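Local coordinates for protein FprA (Mycobacterium tuberculosis, PDB 1LQT) that transfers electrons between NADPH and ferredoxin through a bound FAD, and may supply P450 systems with reducing power, at residues 148-159 and 313-324; 160-170 and 263-271. All coordinates share one frame; numbering follows the deposited sequence.

Contact 1: 148-159 and 313-324; sequences ARAVVIGNGNVA and LPAQLVVRSVGY. With ODP (4-oxo-nicotinamide-adenine dinucleotide phosphate), chain I.
Val-151 and Ile-153 join Val-319 through backbone bonds that fix strands 149-153 and 317-320 as parallel neighbours, their short axes 4.7 Å apart at 16°. Val-319 N donates to Val-151 O at 2.8 Å, while Val-319 O accepts from Ile-153 N. One face of the pair carries Val-152 and Val-319, the other Val-151, Val-318 and Ile-153, all buried. On that second face Val-151 CG2 meets the CB of Ala-315 at 3.8 Å; a CG1 set anti to the backbone N (chi1 173°) places CG2 there. Beyond the strand, the Rossmann-type glycine-rich motif (Gly-154, Gly-156, Ala-159) spans the turn and the first residues of helix 157-167. In it Asn-155 N binds ODP O3B at 2.9 Å and Val-158 N binds O1N. Ser-321 N donates to Ile-153 O, and a water donates to both Ser-321 O and ODP O1N while accepting from Ser-321 OG. Ile-153 CG2 and Val-322 CG1 lie side by side, 3.7 Å apart, and both touch the adenine. The far end is more open to solvent, with Ala-148 and Pro-314 exposed, yet firmly hydrogen-bonded. There Arg-149, bent at chi3 (-68°), sends NH1 to Pro-314 O at 2.9 Å, within the guanidinium plane, with Leu-313 CD1 over one face; its NE pairs with Glu-193. Gln-316 OE1 accepts from Arg-149 N at 2.9 Å, nearly straight, whereas Leu-317 N is buried without a partner.

Contact 2: 160-170 and 263-271; sequences LDVARILLTDP and GHRRMVFRF. With ODP (4-oxo-nicotinamide-adenine dinucleotide phosphate), chain I.
Helix 160-167 runs almost antiparallel to strand 265-270, at 165° between their N-to-C directions and with 9.6 Å between the short axes. This is helix-on-sheet packing in the Rossmann-like NADP-binding domain, the helix being the one that follows its dinucleotide-binding turn. Val-194 and Ile-196 of strand 193-197 also touch the helix. Leu-160, Ala-163 and Leu-167 supply the apolar contacts from the helix side. Near the strand's C-terminal end, Leu-160 CD2 approaches the edge of the Phe-269 ring, 3.8 Å from CZ, and the two side chains cross at about a right angle. In the middle Met-267 extends through chi1 and chi2, then turns at chi3 (-65°), which lays its CE 3.7 Å from Ala-163 CB. Leu-167 splits its branches: CD1 reaches Met-267 CB at 3.8 Å, and CD2 reaches Arg-265 CB at 4.0 Å. Away from the strand the helix carries a buried ion pair. Arg-164 grips Asp-161 OD1 end-on with NH1 and NH2, OD1 lying 4° out of the guanidinium plane, while its NE pairs with Asp-56. Asp-161 in turn lies beside the modified nicotinamide of ODP. At the helix end, Thr-168 OG1 donates to Arg-164 O at 2.6 Å, coming from above the carbonyl plane.

How the contacts relate
Contacts 1 and 2 have centres 10 Å apart and share helix 157-167 and the parallel six-stranded sheet. Along the chain, both segments of contact 2 fall between those of contact 1: strand 149-153 leads through the turn into the helix, strand 265-270 comes later, and strand 317-320 returns to pair beside 149-153. Across the sheet the order is 317-320, 149-153, 193-197, 265-270. Val-162, in segment 160-170, packs back on contact 1, with its CG1 3.8 Å from Val-152 CG2 and 4.0 Å from Val-319 CG1. Both contacts reach ODP: contact 1 meets its adenosine, pyrophosphate and nicotinamide parts, contact 2 the altered nicotinamide ring. Together they hold helix 157-167 against the sheet with its N-terminal end at the ODP pyrophosphate.

Contact 1: 148-159 and 313-324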
# COMPACT_ATOMS: atom_id res chain seq x y z
N ALA A 148 -10.23 22.32 -11.93
CA ALA A 148 -9.68 21.91 -13.18
C ALA A 148 -8.32 21.26 -13.16
O ALA A 148 -8.01 20.52 -14.08
CB ALA A 148 -9.68 23.09 -14.18
N ARG A 149 -7.48 21.60 -12.20
CA ARG A 149 -6.12 21.04 -12.20
C ARG A 149 -5.79 20.39 -10.86
O ARG A 149 -6.00 20.97 -9.79
CB ARG A 149 -5.04 22.09 -12.49
CG ARG A 149 -3.64 21.49 -12.53
CD ARG A 149 -2.52 22.44 -12.90
NE ARG A 149 -2.63 22.86 -14.30
CZ ARG A 149 -2.97 24.10 -14.71
NH1 ARG A 149 -3.22 25.08 -13.86
NH2 ARG A 149 -3.07 24.35 -15.99
N ALA A 150 -5.27 19.17 -10.97
CA ALA A 150 -4.70 18.47 -9.82
C ALA A 150 -3.20 18.29 -10.06
O ALA A 150 -2.76 18.12 -11.20
CB ALA A 150 -5.36 17.13 -9.64
N VAL A 151 -2.43 18.30 -8.98
CA VAL A 151 -1.00 18.07 -9.02
C VAL A 151 -0.71 16.87 -8.14
O VAL A 151 -1.16 16.79 -7.02
CB VAL A 151 -0.26 19.30 -8.54
CG1 VAL A 151 1.22 19.03 -8.41
CG2 VAL A 151 -0.48 20.46 -9.52
N VAL A 152 0.06 15.94 -8.69
CA VAL A 152 0.52 14.75 -7.99
C VAL A 152 2.03 14.83 -7.88
O VAL A 152 2.72 14.97 -8.88
CB VAL A 152 0.10 13.47 -8.72
CG1 VAL A 152 0.62 12.24 -7.97
CG2 VAL A 152 -1.41 13.38 -8.87
N ILE A 153 2.53 14.74 -6.66
CA ILE A 153 3.97 14.78 -6.41
C ILE A 153 4.49 13.35 -6.31
O ILE A 153 3.94 12.57 -5.55
CB ILE A 153 4.31 15.53 -5.13
CG1 ILE A 153 3.64 16.90 -5.06
CG2 ILE A 153 5.82 15.62 -4.96
CD1 ILE A 153 3.96 17.85 -6.18
N GLY A 154 5.53 13.03 -7.07
CA GLY A 154 6.20 11.75 -6.99
C GLY A 154 6.25 11.03 -8.31
O GLY A 154 5.47 11.30 -9.22
N ASN A 155 7.18 10.10 -8.41
CA ASN A 155 7.44 9.34 -9.63
C ASN A 155 7.48 7.84 -9.37
O ASN A 155 8.26 7.13 -10.00
CB ASN A 155 8.73 9.80 -10.32
CG ASN A 155 8.60 11.02 -11.26
OD1 ASN A 155 9.62 11.38 -11.83
ND2 ASN A 155 7.43 11.62 -11.40
N GLY A 156 6.62 7.36 -8.48
CA GLY A 156 6.39 5.94 -8.34
C GLY A 156 5.07 5.52 -8.95
O GLY A 156 4.26 6.35 -9.39
N ASN A 157 4.83 4.22 -8.96
CA ASN A 157 3.61 3.74 -9.58
C ASN A 157 2.36 4.20 -8.85
O ASN A 157 1.31 4.28 -9.48
CB ASN A 157 3.64 2.20 -9.68
CG ASN A 157 4.58 1.69 -10.74
OD1 ASN A 157 4.79 2.32 -11.77
ND2 ASN A 157 5.13 0.51 -10.50
N VAL A 158 2.43 4.50 -7.56
CA VAL A 158 1.22 4.99 -6.91
C VAL A 158 0.81 6.35 -7.50
O VAL A 158 -0.36 6.67 -7.60
CB VAL A 158 1.37 5.03 -5.38
CG1 VAL A 158 0.14 5.65 -4.74
CG2 VAL A 158 1.60 3.63 -4.85
N ALA A 159 1.78 7.17 -7.90
CA ALA A 159 1.46 8.43 -8.55
C ALA A 159 0.66 8.21 -9.83
O ALA A 159 -0.25 8.95 -10.14
CB ALA A 159 2.72 9.23 -8.86
N LEU A 313 1.79 27.70 -10.19
CA LEU A 313 0.80 27.07 -11.06
C LEU A 313 -0.54 26.97 -10.31
O LEU A 313 -0.53 26.50 -9.18
CB LEU A 313 1.29 25.66 -11.36
CG LEU A 313 0.52 24.80 -12.34
CD1 LEU A 313 0.55 25.39 -13.73
CD2 LEU A 313 1.13 23.39 -12.36
N PRO A 314 -1.67 27.39 -10.88
CA PRO A 314 -2.94 27.17 -10.19
C PRO A 314 -3.25 25.70 -10.04
O PRO A 314 -3.01 24.94 -10.97
CB PRO A 314 -3.97 27.84 -11.10
CG PRO A 314 -3.14 28.71 -12.02
CD PRO A 314 -1.82 28.06 -12.18
N ALA A 315 -3.78 25.31 -8.91
CA ALA A 315 -4.18 23.93 -8.68
C ALA A 315 -5.15 23.91 -7.54
O ALA A 315 -5.03 24.71 -6.63
CB ALA A 315 -2.99 23.07 -8.37
N GLN A 316 -6.08 22.96 -7.58
CA GLN A 316 -7.10 22.89 -6.53
C GLN A 316 -7.04 21.59 -5.72
O GLN A 316 -7.76 21.44 -4.75
CB GLN A 316 -8.49 23.11 -7.11
CG GLN A 316 -8.61 24.40 -7.87
CD GLN A 316 -8.05 24.29 -9.27
OE1 GLN A 316 -8.19 23.25 -9.90
NE2 GLN A 316 -7.44 25.39 -9.78
N LEU A 317 -6.14 20.69 -6.11
CA LEU A 317 -5.88 19.43 -5.41
C LEU A 317 -4.41 19.14 -5.56
O LEU A 317 -3.90 19.19 -6.68
CB LEU A 317 -6.69 18.29 -6.01
CG LEU A 317 -6.45 16.90 -5.40
CD1 LEU A 317 -6.93 16.82 -3.98
CD2 LEU A 317 -7.10 15.84 -6.28
N VAL A 318 -3.74 18.82 -4.46
CA VAL A 318 -2.36 18.36 -4.47
C VAL A 318 -2.37 17.02 -3.72
O VAL A 318 -2.77 16.96 -2.56
CB VAL A 318 -1.40 19.35 -3.80
CG1 VAL A 318 -0.00 18.74 -3.72
CG2 VAL A 318 -1.36 20.64 -4.57
N VAL A 319 -1.95 15.97 -4.41
CA VAL A 319 -1.80 14.66 -3.81
C VAL A 319 -0.31 14.34 -3.78
O VAL A 319 0.34 14.24 -4.80
CB VAL A 319 -2.52 13.57 -4.59
CG1 VAL A 319 -2.38 12.23 -3.87
CG2 VAL A 319 -3.99 13.92 -4.79
N ARG A 320 0.23 14.19 -2.58
CA ARG A 320 1.62 13.78 -2.43
C ARG A 320 1.69 12.26 -2.48
O ARG A 320 1.12 11.58 -1.64
CB ARG A 320 2.28 14.35 -1.18
CG ARG A 320 1.68 13.89 0.15
CD ARG A 320 2.38 14.48 1.34
NE ARG A 320 1.75 14.09 2.58
CZ ARG A 320 0.71 14.71 3.11
NH1 ARG A 320 0.11 15.74 2.53
NH2 ARG A 320 0.24 14.28 4.27
N SER A 321 2.39 11.74 -3.48
CA SER A 321 2.65 10.31 -3.61
C SER A 321 4.14 10.09 -3.47
O SER A 321 4.83 9.68 -4.39
CB SER A 321 2.07 9.77 -4.92
OG SER A 321 2.13 8.35 -4.90
N VAL A 322 4.62 10.40 -2.28
CA VAL A 322 6.05 10.38 -2.00
C VAL A 322 6.41 9.25 -1.06
O VAL A 322 7.46 9.29 -0.40
CB VAL A 322 6.61 11.74 -1.61
CG1 VAL A 322 6.37 12.73 -2.72
CG2 VAL A 322 6.03 12.28 -0.29
N GLY A 323 5.56 8.25 -1.02
CA GLY A 323 5.79 7.03 -0.26
C GLY A 323 4.83 6.86 0.88
O GLY A 323 4.38 7.82 1.50
N TYR A 324 4.52 5.60 1.13
CA TYR A 324 3.84 5.19 2.36
C TYR A 324 4.88 5.22 3.50
O TYR A 324 6.06 5.37 3.25
CB TYR A 324 3.21 3.80 2.18
CG TYR A 324 1.90 3.82 1.42
CD1 TYR A 324 1.74 4.43 0.18
CD2 TYR A 324 0.79 3.18 1.96
CE1 TYR A 324 0.50 4.44 -0.47
CE2 TYR A 324 -0.45 3.18 1.31
CZ TYR A 324 -0.59 3.82 0.12
OH TYR A 324 -1.79 3.86 -0.55
O1X ODP I . 13.78 10.97 -5.99
P2B ODP I . 13.09 9.74 -5.49
O2X ODP I . 13.38 8.49 -6.30
O3X ODP I . 13.30 9.49 -4.00
O2B ODP I . 11.53 10.08 -5.71
C2B ODP I . 10.48 9.38 -5.04
C3B ODP I . 9.71 8.41 -5.90
O3B ODP I . 9.51 8.96 -7.20
C1B ODP I . 9.43 10.35 -4.65
N9A ODP I . 9.72 11.23 -3.55
C8A ODP I . 10.07 10.90 -2.26
N7A ODP I . 10.20 11.98 -1.50
C5A ODP I . 9.93 13.06 -2.30
C4A ODP I . 9.64 12.59 -3.59
N3A ODP I . 9.30 13.36 -4.64
C2A ODP I . 9.29 14.68 -4.37
N1A ODP I . 9.54 15.23 -3.15
C6A ODP I . 9.87 14.42 -2.10
N6A ODP I . 10.04 15.00 -0.90
O4B ODP I . 8.34 9.51 -4.30
C4B ODP I . 8.36 8.38 -5.18
C5B ODP I . 8.14 7.13 -4.39
O5B ODP I . 7.98 6.06 -5.30
PA ODP I . 7.98 4.56 -4.75
O1A ODP I . 7.91 3.68 -5.91
O2A ODP I . 9.08 4.35 -3.78
O3 ODP I . 6.65 4.52 -3.88
PN ODP I . 5.08 4.35 -4.26
O1N ODP I . 4.76 5.04 -5.54
O2N ODP I . 4.38 4.72 -3.02
O5D ODP I . 4.95 2.81 -4.55
C5D ODP I . 5.18 1.88 -3.46
C4D ODP I . 5.47 0.51 -4.05
O4D ODP I . 4.30 -0.12 -4.55
C1D ODP I . 4.52 -0.51 -5.90
C2D ODP I . 5.61 0.35 -6.38
O2D ODP I . 6.17 -0.01 -7.59
C3D ODP I . 6.48 0.57 -5.20
O3D ODP I . 7.39 -0.51 -5.12
N1N ODP I . 3.30 -0.61 -6.63
C2N ODP I . 3.30 -1.45 -7.77
C3N ODP I . 2.32 -1.27 -8.70
C7N ODP I . 2.45 -2.21 -9.91
N7N ODP I . 1.54 -2.05 -10.83
O7N ODP I . 3.40 -3.02 -9.92
C4N ODP I . 1.34 -0.27 -8.62
O99 ODP I . 0.47 -0.06 -9.52
C5N ODP I . 1.38 0.60 -7.44
C6N ODP I . 2.39 0.42 -6.47
O HOH W 1 4.56 7.65 -6.26

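Contact 2: 160-170 and 263-271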
# COMPACT_ATOMS: atom_id res chain seq x y z
N LEU A 160 1.03 7.16 -10.57
CA LEU A 160 0.28 6.82 -11.76
C LEU A 160 -1.12 6.37 -11.40
O LEU A 160 -2.07 6.77 -12.08
CB LEU A 160 0.97 5.73 -12.54
CG LEU A 160 2.36 6.06 -13.04
CD1 LEU A 160 2.93 4.88 -13.82
CD2 LEU A 160 2.38 7.32 -13.87
N ASP A 161 -1.28 5.55 -10.38
CA ASP A 161 -2.61 5.12 -9.97
C ASP A 161 -3.48 6.34 -9.66
O ASP A 161 -4.63 6.44 -10.10
CB ASP A 161 -2.57 4.24 -8.73
CG ASP A 161 -2.11 2.81 -8.95
OD1 ASP A 161 -1.88 2.41 -10.09
OD2 ASP A 161 -2.03 2.06 -7.95
N VAL A 162 -2.95 7.29 -8.89
CA VAL A 162 -3.72 8.46 -8.52
C VAL A 162 -4.16 9.21 -9.77
O VAL A 162 -5.32 9.60 -9.91
CB VAL A 162 -2.92 9.36 -7.60
CG1 VAL A 162 -3.56 10.69 -7.38
CG2 VAL A 162 -2.67 8.67 -6.25
N ALA A 163 -3.22 9.42 -10.68
CA ALA A 163 -3.52 10.19 -11.88
C ALA A 163 -4.56 9.46 -12.74
O ALA A 163 -5.46 10.08 -13.28
CB ALA A 163 -2.26 10.42 -12.64
N ARG A 164 -4.43 8.14 -12.86
CA ARG A 164 -5.42 7.36 -13.62
C ARG A 164 -6.80 7.49 -13.03
O ARG A 164 -7.78 7.65 -13.76
CB ARG A 164 -5.09 5.88 -13.66
CG ARG A 164 -3.96 5.49 -14.53
CD ARG A 164 -4.01 3.99 -15.03
NE ARG A 164 -4.41 3.13 -13.93
CZ ARG A 164 -3.65 2.89 -12.86
NH1 ARG A 164 -2.38 3.23 -12.83
NH2 ARG A 164 -4.21 2.26 -11.85
N ILE A 165 -6.92 7.34 -11.73
CA ILE A 165 -8.25 7.42 -11.14
C ILE A 165 -8.86 8.80 -11.31
O ILE A 165 -10.05 8.93 -11.57
CB ILE A 165 -8.21 6.93 -9.69
CG1 ILE A 165 -7.78 5.44 -9.63
CG2 ILE A 165 -9.51 7.20 -9.01
CD1 ILE A 165 -8.55 4.49 -10.46
N LEU A 166 -8.03 9.84 -11.25
CA LEU A 166 -8.54 11.20 -11.43
C LEU A 166 -9.01 11.50 -12.84
O LEU A 166 -9.85 12.38 -13.03
CB LEU A 166 -7.47 12.22 -11.02
CG LEU A 166 -7.17 12.31 -9.52
CD1 LEU A 166 -5.93 13.18 -9.32
CD2 LEU A 166 -8.35 12.87 -8.74
N LEU A 167 -8.47 10.79 -13.83
CA LEU A 167 -8.69 11.12 -15.24
C LEU A 167 -9.47 10.09 -16.05
O LEU A 167 -9.96 10.40 -17.11
CB LEU A 167 -7.37 11.37 -15.94
CG LEU A 167 -6.65 12.64 -15.50
CD1 LEU A 167 -5.26 12.70 -16.08
CD2 LEU A 167 -7.41 13.86 -15.93
N THR A 168 -9.65 8.89 -15.51
CA THR A 168 -10.35 7.86 -16.26
C THR A 168 -11.82 8.19 -16.39
O THR A 168 -12.45 8.74 -15.49
CB THR A 168 -10.20 6.50 -15.55
OG1 THR A 168 -8.83 6.06 -15.60
CG2 THR A 168 -11.02 5.40 -16.22
N ASP A 169 -12.38 7.90 -17.54
CA ASP A 169 -13.80 8.09 -17.78
C ASP A 169 -14.57 7.41 -16.65
O ASP A 169 -14.39 6.22 -16.42
CB ASP A 169 -14.12 7.43 -19.12
CG ASP A 169 -15.57 7.49 -19.53
OD1 ASP A 169 -16.43 7.98 -18.76
OD2 ASP A 169 -15.92 7.08 -20.65
N PRO A 170 -15.39 8.14 -15.92
CA PRO A 170 -16.16 7.52 -14.85
C PRO A 170 -17.04 6.36 -15.30
O PRO A 170 -17.34 5.48 -14.49
CB PRO A 170 -16.95 8.69 -14.26
CG PRO A 170 -16.94 9.71 -15.35
CD PRO A 170 -15.59 9.60 -15.96
N GLY A 263 -8.92 19.93 -26.32
CA GLY A 263 -10.19 19.25 -26.09
C GLY A 263 -10.12 17.97 -25.30
O GLY A 263 -11.13 17.35 -25.03
N HIS A 264 -8.94 17.54 -24.91
CA HIS A 264 -8.77 16.29 -24.21
C HIS A 264 -8.37 16.56 -22.79
O HIS A 264 -7.84 17.60 -22.47
CB HIS A 264 -7.70 15.48 -24.95
CG HIS A 264 -8.09 15.11 -26.34
ND1 HIS A 264 -8.46 13.84 -26.69
CD2 HIS A 264 -8.20 15.86 -27.46
CE1 HIS A 264 -8.79 13.81 -27.98
NE2 HIS A 264 -8.64 15.03 -28.47
N ARG A 265 -8.64 15.61 -21.91
CA ARG A 265 -8.07 15.69 -20.58
C ARG A 265 -6.58 15.38 -20.72
O ARG A 265 -6.18 14.71 -21.66
CB ARG A 265 -8.79 14.75 -19.62
CG ARG A 265 -10.29 15.08 -19.45
CD ARG A 265 -11.00 14.06 -18.50
NE ARG A 265 -10.95 12.75 -19.14
CZ ARG A 265 -11.50 11.60 -18.74
NH1 ARG A 265 -12.16 11.54 -17.57
NH2 ARG A 265 -11.35 10.50 -19.51
N ARG A 266 -5.77 15.90 -19.79
CA ARG A 266 -4.31 15.82 -19.92
C ARG A 266 -3.66 15.23 -18.67
O ARG A 266 -3.95 15.67 -17.58
CB ARG A 266 -3.73 17.22 -20.14
CG ARG A 266 -4.08 17.86 -21.47
CD ARG A 266 -3.89 19.39 -21.48
NE ARG A 266 -2.56 19.86 -21.08
CZ ARG A 266 -1.54 20.09 -21.89
NH1 ARG A 266 -1.66 19.83 -23.17
NH2 ARG A 266 -0.41 20.58 -21.40
N MET A 267 -2.71 14.32 -18.89
CA MET A 267 -1.83 13.81 -17.85
C MET A 267 -0.44 14.27 -18.24
O MET A 267 0.13 13.75 -19.17
CB MET A 267 -1.91 12.30 -17.77
CG MET A 267 -1.15 11.77 -16.57
SD MET A 267 -1.13 9.96 -16.50
CE MET A 267 -2.86 9.58 -16.24
N VAL A 268 0.08 15.25 -17.51
CA VAL A 268 1.34 15.92 -17.86
C VAL A 268 2.45 15.45 -16.93
O VAL A 268 2.27 15.41 -15.71
CB VAL A 268 1.18 17.46 -17.68
CG1 VAL A 268 2.47 18.17 -18.01
CG2 VAL A 268 0.04 18.01 -18.50
N PHE A 269 3.60 15.09 -17.50
CA PHE A 269 4.77 14.72 -16.70
C PHE A 269 5.78 15.86 -16.72
O PHE A 269 6.24 16.28 -17.76
CB PHE A 269 5.45 13.47 -17.25
CG PHE A 269 4.66 12.20 -17.02
CD1 PHE A 269 3.60 11.87 -17.83
CD2 PHE A 269 4.99 11.35 -16.00
CE1 PHE A 269 2.88 10.71 -17.63
CE2 PHE A 269 4.28 10.19 -15.78
CZ PHE A 269 3.22 9.88 -16.59
N ARG A 270 6.14 16.30 -15.51
CA ARG A 270 7.20 17.29 -15.29
C ARG A 270 8.26 16.65 -14.41
O ARG A 270 7.94 16.13 -13.35
CB ARG A 270 6.63 18.50 -14.56
CG ARG A 270 5.76 19.39 -15.42
CD ARG A 270 6.52 20.34 -16.30
NE ARG A 270 7.40 21.23 -15.56
CZ ARG A 270 7.07 22.37 -14.95
NH1 ARG A 270 5.85 22.87 -14.97
NH2 ARG A 270 8.01 23.07 -14.35
N PHE A 271 9.49 16.63 -14.86
CA PHE A 271 10.60 16.10 -14.11
C PHE A 271 11.47 17.26 -13.61
O PHE A 271 11.25 18.42 -13.93
CB PHE A 271 11.42 15.12 -14.94
CG PHE A 271 10.62 13.94 -15.40
CD1 PHE A 271 10.51 12.80 -14.62
CD2 PHE A 271 9.95 13.96 -16.60
CE1 PHE A 271 9.79 11.71 -15.05
CE2 PHE A 271 9.22 12.88 -17.02
CZ PHE A 271 9.14 11.74 -16.25
O1X ODP I . 13.78 10.97 -5.99
P2B ODP I . 13.09 9.74 -5.49
O2X ODP I . 13.38 8.49 -6.30
O3X ODP I . 13.30 9.49 -4.00
O2B ODP I . 11.53 10.08 -5.71
C2B ODP I . 10.48 9.38 -5.04
C3B ODP I . 9.71 8.41 -5.90
O3B ODP I . 9.51 8.96 -7.20
C1B ODP I . 9.43 10.35 -4.65
N9A ODP I . 9.72 11.23 -3.55
C8A ODP I . 10.07 10.90 -2.26
N7A ODP I . 10.20 11.98 -1.50
C5A ODP I . 9.93 13.06 -2.30
C4A ODP I . 9.64 12.59 -3.59
N3A ODP I . 9.30 13.36 -4.64
C2A ODP I . 9.29 14.68 -4.37
N1A ODP I . 9.54 15.23 -3.15
C6A ODP I . 9.87 14.42 -2.10
N6A ODP I . 10.04 15.00 -0.90
O4B ODP I . 8.34 9.51 -4.30
C4B ODP I . 8.36 8.38 -5.18
C5B ODP I . 8.14 7.13 -4.39
O5B ODP I . 7.98 6.06 -5.30
PA ODP I . 7.98 4.56 -4.75
O1A ODP I . 7.91 3.68 -5.91
O2A ODP I . 9.08 4.35 -3.78
O3 ODP I . 6.65 4.52 -3.88
PN ODP I . 5.08 4.35 -4.26
O1N ODP I . 4.76 5.04 -5.54
O2N ODP I . 4.38 4.72 -3.02
O5D ODP I . 4.95 2.81 -4.55
C5D ODP I . 5.18 1.88 -3.46
C4D ODP I . 5.47 0.51 -4.05
O4D ODP I . 4.30 -0.12 -4.55
C1D ODP I . 4.52 -0.51 -5.90
C2D ODP I . 5.61 0.35 -6.38
O2D ODP I . 6.17 -0.01 -7.59
C3D ODP I . 6.48 0.57 -5.20
O3D ODP I . 7.39 -0.51 -5.12
N1N ODP I . 3.30 -0.61 -6.63
C2N ODP I . 3.30 -1.45 -7.77
C3N ODP I . 2.32 -1.27 -8.70
C7N ODP I . 2.45 -2.21 -9.91
N7N ODP I . 1.54 -2.05 -10.83
O7N ODP I . 3.40 -3.02 -9.92
C4N ODP I . 1.34 -0.27 -8.62
O99 ODP I . 0.47 -0.06 -9.52
C5N ODP I . 1.38 0.60 -7.44
C6N ODP I . 2.39 0.42 -6.47
O HOH W 2 -11.50 13.92 -15.10